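Local coordinates for cell division control protein Cdc48 (Mycobacterium smegmatis, PDB 5E7P) that binds adenosine nucleotides at two sites and probably hydrolyses ATP, as a AAA-family ATPase with an N-terminal domain and two tandem ATPase modules, at residues D686-A691 with K721-V726; D661-A666 with A695-S700; H43-A48 with D710-T715. All blocks are in the same frame, centred on the assembly; numbering follows the deposited sequence.

In the fold
The three contacts show how one helical lid serves several neighbours. Contacts 1 and 2 share helix 690-707 and touch each other, A722 packing on S700 and R723 on L696. Contact 2 is buried and apolar in its side chains, L697 against L663 and A666 of helix 656-666. Contact 1, farther from the chain's centre and partly buried, pairs a tyrosine hydroxyl with the carbonyl of V726, and the tyrosine's own segment, 686-691, reaches the ADP. Contact 3, also buried, joins the lid to the N-terminal domain, 662 residues away in sequence; there a carboxylate is enclosed although D710, A711 and D713 of the same loop are exposed. V714 and A48 bring it against contact 2.

Contact 1. Residues D686-A691 with K721-V726; sequences DGYSAA and KARETV. With ADP (adenosine-5'-diphosphate), chain D.
In the lid of the second AAA module, the G-Y-S-A-A sequence, at a place that probably corresponds to the sensor 2 region of related AAA+ proteins, runs from a loop into helix 690-707, and Y688 within it reaches across to V726 and R723 in segment 721-726. The Y688 hydroxyl donates to the carbonyl oxygen of V726, OH to O 2.7 Å, lying in the carbonyl plane with a C=O...donor angle of 150°. The same oxygen sits at the edge of the tyrosine ring, while V726 CG1 packs on ring atom CE2 at 4.0 Å. R723 is bent about CG-CD (chi3 58°), which brings NE to 3.7 Å from Y688 OH; its guanidinium plane stands 83° from the ring, so the two groups are not stacked. P728 and R727 pack on the tyrosine as well. One residue on, S689 caps helix 690-707 and pairs with D692 in a capping box. The helix start so fixed meets the nucleotide: A691 CB lies 3.9 Å from O4' of the ADP ribose, and A690 CB lies against the adenine, 3.3 Å from N7.

Contact 2. Residues D661-A666 with A695-S700; sequences DILRTA and ALLRES
L697 of helix 690-707 meets L663 and A666 of helix 656-666, a helix-to-helix contact in which one leucine supplies every touch from its side. The CB of L697 points toward the other helix without reaching it and serves to carry the branch across. CG, turned anti to the carbonyl carbon (chi1 -71°), is the first atom to arrive, 3.7 Å from CD2 of L663. Beyond it the branch divides. CD1 continues the line of the chain, trans to CA (chi2 168°), and comes down between three groups: the methyl CD2 of L663 at 3.7 Å, CB of A666 at 3.7 Å, and the backbone oxygen of L663, which lies 3.5 Å from CD1. CD2 stays back, its approach to L663 CD2 being a looser 4.1 Å. The small A666, one helical turn past L663, leaves the methyl a place against the backbone.

The hydroxyls of S700 and T665 take no part and bond back within their own helices. S700 OG donates to L696 O at 2.6 Å, approaching from the face of that carbonyl opposite the one used by S700 N, and T665 OG1 returns to D661 O from above its carbonyl plane. On its far side helix 690-707 is covered by helix 716-725, where A722 packs on L696; I662 and L663 meanwhile touch C693. A666 also stands about 6 Å from the bound ADP at nearest approach of its side chain, so the contact borders the nucleotide pocket. With neither charge nor polar pairing between the two segments, cohesion here rests on dispersion and on the exclusion of water from the leucine branches.

Contact 3. Residues H43-A48 with D710-T715; sequences HPEVLA and DAADVT
E45 meets A712 and V714 with the end of its side chain, and this is the close-packed half of the contact. The chain runs out almost straight, CG anti to the backbone N (chi1 -176°) and extended beyond, which delivers the carboxylate to the loop. OE1 lies 3.2 Å from A712 CB, OE2 lies 2.7 Å from the A712 carbonyl oxygen, and the V714 methyl CG2 stands 3.9 Å from OE2. P671, A704 and M705 add to the enclosure, and burial beside a carbonyl oxygen and apolar side chains would probably favour the protonated acid.

Helix 44-50, from which E45 projects, follows strand 39-42 of the CDC48 N-terminal domain, whose family belongs to the double-psi beta-barrel clan; the loop 710-715 joins two helices of the lid in the second AAA module. H43 is the N-cap of helix 44-50: its ND1 accepts from E45 N at 3.0 Å, nearly straight at 166° and close to the ring plane, which steadies the turn that presents E45.

The outer half is looser. D710 and A711 lie exposed beyond the interface. D713 too is exposed: its CB leads away from the helix, and although the carboxylate swings back, OD1 remains 5.2 Å from E45 OE1, two acids near each other without contact.

Contact 1. Residues D686-A691 with K721-V726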
loop_
_atom_site.group_PDB
_atom_site.type_symbol
_atom_site.label_atom_id
_atom_site.label_comp_id
_atom_site.label_asym_id
_atom_site.label_seq_id
_atom_site.Cartn_x
_atom_site.Cartn_y
_atom_site.Cartn_z
ATOM N N ASP A 686 -22.574 -19.999 -18.248
ATOM C CA ASP A 686 -22.008 -21.185 -17.621
ATOM C C ASP A 686 -20.604 -21.433 -18.172
ATOM O O ASP A 686 -20.383 -21.368 -19.382
ATOM C CB ASP A 686 -22.903 -22.402 -17.861
ATOM C CG ASP A 686 -22.596 -23.552 -16.916
ATOM O OD1 ASP A 686 -23.004 -23.478 -15.735
ATOM O OD2 ASP A 686 -21.950 -24.529 -17.353
ATOM N N GLY A 687 -19.655 -21.699 -17.281
ATOM C CA GLY A 687 -18.279 -21.926 -17.683
ATOM C C GLY A 687 -17.431 -20.674 -17.571
ATOM O O GLY A 687 -16.207 -20.727 -17.684
ATOM N N TYR A 688 -18.084 -19.538 -17.353
ATOM C CA TYR A 688 -17.378 -18.283 -17.130
ATOM C C TYR A 688 -16.991 -18.139 -15.662
ATOM O O TYR A 688 -17.849 -18.175 -14.779
ATOM C CB TYR A 688 -18.242 -17.093 -17.555
ATOM C CG TYR A 688 -18.273 -16.850 -19.045
ATOM C CD1 TYR A 688 -18.895 -17.747 -19.904
ATOM C CD2 TYR A 688 -17.686 -15.718 -19.593
ATOM C CE1 TYR A 688 -18.922 -17.527 -21.268
ATOM C CE2 TYR A 688 -17.711 -15.488 -20.953
ATOM C CZ TYR A 688 -18.330 -16.395 -21.785
ATOM O OH TYR A 688 -18.355 -16.166 -23.138
ATOM N N SER A 689 -15.698 -17.978 -15.404
ATOM C CA SER A 689 -15.223 -17.717 -14.053
ATOM C C SER A 689 -15.576 -16.287 -13.675
ATOM O O SER A 689 -16.110 -15.535 -14.494
ATOM C CB SER A 689 -13.710 -17.910 -13.964
ATOM O OG SER A 689 -13.031 -16.854 -14.625
ATOM N N ALA A 690 -15.276 -15.914 -12.436
ATOM C CA ALA A 690 -15.516 -14.554 -11.972
ATOM C C ALA A 690 -14.732 -13.554 -12.819
ATOM O O ALA A 690 -15.263 -12.523 -13.233
ATOM C CB ALA A 690 -15.138 -14.420 -10.492
ATOM N N ALA A 691 -13.467 -13.871 -13.076
ATOM C CA ALA A 691 -12.613 -13.016 -13.892
ATOM C C ALA A 691 -13.147 -12.908 -15.319
ATOM O O ALA A 691 -13.066 -11.850 -15.941
ATOM C CB ALA A 691 -11.170 -13.531 -13.888
ATOM N N LYS A 721 -21.023 -9.485 -29.275
ATOM C CA LYS A 721 -19.717 -9.392 -29.915
ATOM C C LYS A 721 -18.598 -9.646 -28.909
ATOM O O LYS A 721 -17.624 -10.331 -29.210
ATOM C CB LYS A 721 -19.530 -8.025 -30.572
ATOM C CG LYS A 721 -18.195 -7.865 -31.278
ATOM C CD LYS A 721 -18.070 -6.499 -31.929
ATOM C CE LYS A 721 -16.735 -6.354 -32.647
ATOM N NZ LYS A 721 -16.585 -5.022 -33.298
ATOM N N ALA A 722 -18.748 -9.088 -27.710
ATOM C CA ALA A 722 -17.771 -9.274 -26.644
ATOM C C ALA A 722 -17.588 -10.752 -26.312
ATOM O O ALA A 722 -16.475 -11.200 -26.033
ATOM C CB ALA A 722 -18.187 -8.498 -25.404
ATOM N N ARG A 723 -18.684 -11.504 -26.360
ATOM C CA ARG A 723 -18.655 -12.932 -26.055
ATOM C C ARG A 723 -17.867 -13.738 -27.083
ATOM O O ARG A 723 -17.545 -14.903 -26.851
ATOM C CB ARG A 723 -20.073 -13.493 -25.938
ATOM C CG ARG A 723 -20.859 -12.964 -24.754
ATOM C CD ARG A 723 -22.096 -13.803 -24.507
ATOM N NE ARG A 723 -21.747 -15.198 -24.262
ATOM C CZ ARG A 723 -22.632 -16.153 -23.997
ATOM N NH1 ARG A 723 -23.925 -15.862 -23.941
ATOM N NH2 ARG A 723 -22.223 -17.396 -23.788
ATOM N N GLU A 724 -17.564 -13.122 -28.222
ATOM C CA GLU A 724 -16.782 -13.790 -29.253
ATOM C C GLU A 724 -15.306 -13.822 -28.871
ATOM O O GLU A 724 -14.595 -14.774 -29.193
ATOM C CB GLU A 724 -16.967 -13.102 -30.607
ATOM C CG GLU A 724 -18.407 -13.067 -31.091
ATOM C CD GLU A 724 -18.561 -12.359 -32.427
ATOM O OE1 GLU A 724 -17.537 -11.914 -32.992
ATOM O OE2 GLU A 724 -19.710 -12.249 -32.910
ATOM N N THR A 725 -14.852 -12.782 -28.177
ATOM C CA THR A 725 -13.459 -12.700 -27.745
ATOM C C THR A 725 -13.276 -13.176 -26.304
ATOM O O THR A 725 -12.231 -13.726 -25.955
ATOM C CB THR A 725 -12.892 -11.274 -27.893
ATOM O OG1 THR A 725 -13.547 -10.394 -26.970
ATOM C CG2 THR A 725 -13.098 -10.762 -29.311
ATOM N N VAL A 726 -14.288 -12.960 -25.470
ATOM C CA VAL A 726 -14.240 -13.420 -24.085
ATOM C C VAL A 726 -14.942 -14.768 -23.939
ATOM O O VAL A 726 -16.170 -14.845 -23.887
ATOM C CB VAL A 726 -14.867 -12.400 -23.119
ATOM C CG1 VAL A 726 -14.724 -12.879 -21.683
ATOM C CG2 VAL A 726 -14.220 -11.034 -23.298
HETATM P PB ADP D . -6.562 -16.961 -8.937
HETATM O O1B ADP D . -6.547 -16.901 -10.445
HETATM O O2B ADP D . -5.196 -17.203 -8.342
HETATM O O3B ADP D . -7.652 -17.837 -8.361
HETATM P PA ADP D . -8.384 -14.866 -8.217
HETATM O O1A ADP D . -9.397 -15.964 -8.435
HETATM O O2A ADP D . -8.339 -14.128 -6.907
HETATM O O3A ADP D . -6.902 -15.440 -8.504
HETATM O "O5'" ADP D . -8.624 -13.755 -9.357
HETATM C "C5'" ADP D . -7.910 -12.520 -9.350
HETATM C "C4'" ADP D . -8.689 -11.494 -10.169
HETATM O "O4'" ADP D . -9.974 -12.006 -10.539
HETATM C "C3'" ADP D . -8.933 -10.221 -9.376
HETATM O "O3'" ADP D . -8.031 -9.189 -9.781
HETATM C "C2'" ADP D . -10.365 -9.825 -9.677
HETATM O "O2'" ADP D . -10.393 -8.677 -10.532
HETATM C "C1'" ADP D . -10.994 -11.012 -10.390
HETATM N N9 ADP D . -12.077 -11.541 -9.528
HETATM C C8 ADP D . -12.102 -12.769 -8.977
HETATM N N7 ADP D . -13.223 -12.955 -8.236
HETATM C C5 ADP D . -13.944 -11.823 -8.308
HETATM C C6 ADP D . -15.234 -11.349 -7.757
HETATM N N6 ADP D . -15.986 -12.150 -6.965
HETATM N N1 ADP D . -15.631 -10.096 -8.070
HETATM C C2 ADP D . -14.882 -9.298 -8.854
HETATM N N3 ADP D . -13.701 -9.660 -9.390
HETATM C C4 ADP D . -13.186 -10.892 -9.160
#

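Contact 2. Residues D661-A666 with A695-S700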
loop_
_atom_site.group_PDB
_atom_site.type_symbol
_atom_site.label_atom_id
_atom_site.label_comp_id
_atom_site.label_asym_id
_atom_site.label_seq_id
_atom_site.Cartn_x
_atom_site.Cartn_y
_atom_site.Cartn_z
ATOM N N ASP A 661 -24.464 -11.393 -9.123
ATOM C CA ASP A 661 -23.810 -10.477 -8.191
ATOM C C ASP A 661 -22.553 -9.863 -8.795
ATOM O O ASP A 661 -22.356 -8.649 -8.749
ATOM C CB ASP A 661 -23.446 -11.201 -6.894
ATOM C CG ASP A 661 -24.645 -11.844 -6.225
ATOM O OD1 ASP A 661 -25.790 -11.438 -6.526
ATOM O OD2 ASP A 661 -24.444 -12.753 -5.393
ATOM N N ILE A 662 -21.709 -10.717 -9.364
ATOM C CA ILE A 662 -20.461 -10.282 -9.979
ATOM C C ILE A 662 -20.697 -9.288 -11.117
ATOM O O ILE A 662 -20.045 -8.246 -11.184
ATOM C CB ILE A 662 -19.652 -11.487 -10.496
ATOM C CG1 ILE A 662 -19.269 -12.402 -9.330
ATOM C CG2 ILE A 662 -18.407 -11.021 -11.220
ATOM C CD1 ILE A 662 -18.702 -13.736 -9.755
ATOM N N LEU A 663 -21.635 -9.604 -12.002
ATOM C CA LEU A 663 -21.985 -8.690 -13.084
ATOM C C LEU A 663 -22.528 -7.369 -12.539
ATOM O O LEU A 663 -22.109 -6.295 -12.971
ATOM C CB LEU A 663 -23.001 -9.329 -14.030
ATOM C CG LEU A 663 -22.493 -10.453 -14.934
ATOM C CD1 LEU A 663 -23.639 -11.047 -15.742
ATOM C CD2 LEU A 663 -21.389 -9.949 -15.850
ATOM N N ARG A 664 -23.455 -7.454 -11.589
ATOM C CA ARG A 664 -24.051 -6.255 -11.003
ATOM C C ARG A 664 -23.041 -5.405 -10.240
ATOM O O ARG A 664 -23.076 -4.178 -10.317
ATOM C CB ARG A 664 -25.236 -6.608 -10.103
ATOM C CG ARG A 664 -26.511 -6.896 -10.865
ATOM C CD ARG A 664 -27.738 -6.701 -9.990
ATOM N NE ARG A 664 -28.948 -6.634 -10.802
ATOM C CZ ARG A 664 -29.617 -7.700 -11.226
ATOM N NH1 ARG A 664 -29.194 -8.917 -10.908
ATOM N NH2 ARG A 664 -30.706 -7.552 -11.969
ATOM N N THR A 665 -22.149 -6.058 -9.502
ATOM C CA THR A 665 -21.104 -5.353 -8.769
ATOM C C THR A 665 -20.196 -4.580 -9.722
ATOM O O THR A 665 -19.977 -3.382 -9.553
ATOM C CB THR A 665 -20.250 -6.321 -7.913
ATOM O OG1 THR A 665 -21.007 -6.763 -6.778
ATOM C CG2 THR A 665 -18.986 -5.632 -7.422
ATOM N N ALA A 666 -19.682 -5.269 -10.735
ATOM C CA ALA A 666 -18.735 -4.662 -11.661
ATOM C C ALA A 666 -19.404 -3.732 -12.672
ATOM O O ALA A 666 -18.812 -2.738 -13.096
ATOM C CB ALA A 666 -17.926 -5.737 -12.375
ATOM N N ALA A 695 -14.284 -9.510 -17.302
ATOM C CA ALA A 695 -13.685 -9.223 -18.603
ATOM C C ALA A 695 -14.744 -9.058 -19.691
ATOM O O ALA A 695 -14.533 -8.337 -20.667
ATOM C CB ALA A 695 -12.693 -10.312 -18.985
ATOM N N LEU A 696 -15.879 -9.728 -19.523
ATOM C CA LEU A 696 -16.973 -9.618 -20.481
ATOM C C LEU A 696 -17.616 -8.233 -20.422
ATOM O O LEU A 696 -18.049 -7.698 -21.441
ATOM C CB LEU A 696 -18.024 -10.704 -20.241
ATOM C CG LEU A 696 -19.181 -10.742 -21.245
ATOM C CD1 LEU A 696 -18.667 -10.979 -22.657
ATOM C CD2 LEU A 696 -20.213 -11.797 -20.869
ATOM N N LEU A 697 -17.667 -7.653 -19.227
ATOM C CA LEU A 697 -18.212 -6.310 -19.046
ATOM C C LEU A 697 -17.231 -5.267 -19.557
ATOM O O LEU A 697 -17.623 -4.274 -20.169
ATOM C CB LEU A 697 -18.512 -6.050 -17.570
ATOM C CG LEU A 697 -19.698 -6.797 -16.963
ATOM C CD1 LEU A 697 -19.681 -6.658 -15.450
ATOM C CD2 LEU A 697 -21.001 -6.271 -17.537
ATOM N N ARG A 698 -15.953 -5.501 -19.279
ATOM C CA ARG A 698 -14.869 -4.662 -19.766
ATOM C C ARG A 698 -14.875 -4.616 -21.290
ATOM O O ARG A 698 -14.819 -3.543 -21.892
ATOM C CB ARG A 698 -13.539 -5.218 -19.261
ATOM C CG ARG A 698 -12.294 -4.638 -19.912
ATOM C CD ARG A 698 -11.105 -5.549 -19.624
ATOM N NE ARG A 698 -9.820 -4.902 -19.863
ATOM C CZ ARG A 698 -9.197 -4.892 -21.036
ATOM N NH1 ARG A 698 -9.751 -5.490 -22.082
ATOM N NH2 ARG A 698 -8.025 -4.279 -21.162
ATOM N N GLU A 699 -14.957 -5.790 -21.905
ATOM C CA GLU A 699 -14.971 -5.892 -23.356
ATOM C C GLU A 699 -16.251 -5.309 -23.938
ATOM O O GLU A 699 -16.224 -4.665 -24.986
ATOM C CB GLU A 699 -14.809 -7.349 -23.788
ATOM C CG GLU A 699 -14.628 -7.534 -25.280
ATOM C CD GLU A 699 -13.381 -6.848 -25.816
ATOM O OE1 GLU A 699 -12.395 -6.701 -25.056
ATOM O OE2 GLU A 699 -13.387 -6.456 -27.004
ATOM N N SER A 700 -17.372 -5.533 -23.256
ATOM C CA SER A 700 -18.659 -5.008 -23.705
ATOM C C SER A 700 -18.642 -3.487 -23.740
ATOM O O SER A 700 -19.046 -2.874 -24.729
ATOM C CB SER A 700 -19.797 -5.491 -22.803
ATOM O OG SER A 700 -19.987 -6.891 -22.919
#

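Contact 3. Residues H43-A48 with D710-T715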
loop_
_atom_site.group_PDB
_atom_site.type_symbol
_atom_site.label_atom_id
_atom_site.label_comp_id
_atom_site.label_asym_id
_atom_site.label_seq_id
_atom_site.Cartn_x
_atom_site.Cartn_y
_atom_site.Cartn_z
ATOM N N HIS A 43 -15.772 9.177 -17.044
ATOM C CA HIS A 43 -17.023 8.451 -16.886
ATOM C C HIS A 43 -16.705 7.019 -16.472
ATOM O O HIS A 43 -15.694 6.460 -16.895
ATOM C CB HIS A 43 -17.804 8.461 -18.200
ATOM C CG HIS A 43 -19.236 8.048 -18.059
ATOM N ND1 HIS A 43 -19.630 6.729 -18.019
ATOM C CD2 HIS A 43 -20.369 8.783 -17.947
ATOM C CE1 HIS A 43 -20.944 6.667 -17.888
ATOM N NE2 HIS A 43 -21.415 7.900 -17.842
ATOM N N PRO A 44 -17.555 6.424 -15.624
ATOM C CA PRO A 44 -17.349 5.041 -15.178
ATOM C C PRO A 44 -17.253 4.043 -16.333
ATOM O O PRO A 44 -16.556 3.034 -16.210
ATOM C CB PRO A 44 -18.599 4.759 -14.345
ATOM C CG PRO A 44 -18.994 6.093 -13.818
ATOM C CD PRO A 44 -18.664 7.076 -14.904
ATOM N N GLU A 45 -17.943 4.321 -17.435
ATOM C CA GLU A 45 -17.892 3.436 -18.593
ATOM C C GLU A 45 -16.495 3.418 -19.211
ATOM O O GLU A 45 -16.053 2.395 -19.738
ATOM C CB GLU A 45 -18.933 3.834 -19.639
ATOM C CG GLU A 45 -18.992 2.881 -20.818
ATOM C CD GLU A 45 -20.142 3.174 -21.754
ATOM O OE1 GLU A 45 -20.904 4.129 -21.492
ATOM O OE2 GLU A 45 -20.284 2.441 -22.753
ATOM N N VAL A 46 -15.804 4.551 -19.138
ATOM C CA VAL A 46 -14.423 4.635 -19.598
ATOM C C VAL A 46 -13.528 3.771 -18.715
ATOM O O VAL A 46 -12.685 3.024 -19.211
ATOM C CB VAL A 46 -13.910 6.088 -19.596
ATOM C CG1 VAL A 46 -12.443 6.140 -19.998
ATOM C CG2 VAL A 46 -14.752 6.944 -20.526
ATOM N N LEU A 47 -13.728 3.875 -17.404
ATOM C CA LEU A 47 -12.984 3.071 -16.441
ATOM C C LEU A 47 -13.195 1.585 -16.705
ATOM O O LEU A 47 -12.257 0.791 -16.639
ATOM C CB LEU A 47 -13.411 3.411 -15.012
ATOM C CG LEU A 47 -13.157 4.835 -14.515
ATOM C CD1 LEU A 47 -13.680 5.001 -13.093
ATOM C CD2 LEU A 47 -11.676 5.180 -14.587
ATOM N N ALA A 48 -14.435 1.218 -17.010
ATOM C CA ALA A 48 -14.769 -0.168 -17.311
ATOM C C ALA A 48 -14.144 -0.616 -18.635
ATOM O O ALA A 48 -13.591 -1.711 -18.731
ATOM C CB ALA A 48 -16.278 -0.351 -17.337
ATOM N N ASP A 710 -20.887 8.821 -28.729
ATOM C CA ASP A 710 -22.027 9.581 -28.225
ATOM C C ASP A 710 -23.224 8.689 -27.903
ATOM O O ASP A 710 -24.128 9.094 -27.172
ATOM C CB ASP A 710 -22.423 10.675 -29.217
ATOM C CG ASP A 710 -21.296 11.657 -29.478
ATOM O OD1 ASP A 710 -21.135 12.608 -28.682
ATOM O OD2 ASP A 710 -20.568 11.477 -30.477
ATOM N N ALA A 711 -23.229 7.480 -28.453
ATOM C CA ALA A 711 -24.252 6.491 -28.129
ATOM C C ALA A 711 -23.613 5.369 -27.321
ATOM O O ALA A 711 -23.618 4.208 -27.730
ATOM C CB ALA A 711 -24.889 5.945 -29.396
ATOM N N ALA A 712 -23.073 5.735 -26.164
ATOM C CA ALA A 712 -22.227 4.842 -25.380
ATOM C C ALA A 712 -22.942 3.629 -24.792
ATOM O O ALA A 712 -22.319 2.590 -24.591
ATOM C CB ALA A 712 -21.530 5.625 -24.280
ATOM N N ASP A 713 -24.237 3.767 -24.515
ATOM C CA ASP A 713 -25.020 2.717 -23.856
ATOM C C ASP A 713 -24.792 1.317 -24.429
ATOM O O ASP A 713 -25.063 1.063 -25.604
ATOM C CB ASP A 713 -26.511 3.056 -23.897
ATOM C CG ASP A 713 -26.874 4.201 -22.974
ATOM O OD1 ASP A 713 -25.952 4.909 -22.513
ATOM O OD2 ASP A 713 -28.083 4.393 -22.714
ATOM N N VAL A 714 -24.284 0.420 -23.587
ATOM C CA VAL A 714 -23.979 -0.949 -23.996
ATOM C C VAL A 714 -25.231 -1.690 -24.447
ATOM O O VAL A 714 -26.185 -1.834 -23.687
ATOM C CB VAL A 714 -23.309 -1.741 -22.859
ATOM C CG1 VAL A 714 -23.145 -3.202 -23.254
ATOM C CG2 VAL A 714 -21.969 -1.122 -22.502
ATOM N N THR A 715 -25.216 -2.155 -25.692
ATOM C CA THR A 715 -26.356 -2.855 -26.267
ATOM C C THR A 715 -26.178 -4.366 -26.170
ATOM O O THR A 715 -25.120 -4.853 -25.768
ATOM C CB THR A 715 -26.557 -2.473 -27.746
ATOM O OG1 THR A 715 -25.487 -3.014 -28.533
ATOM C CG2 THR A 715 -26.588 -0.961 -27.906
#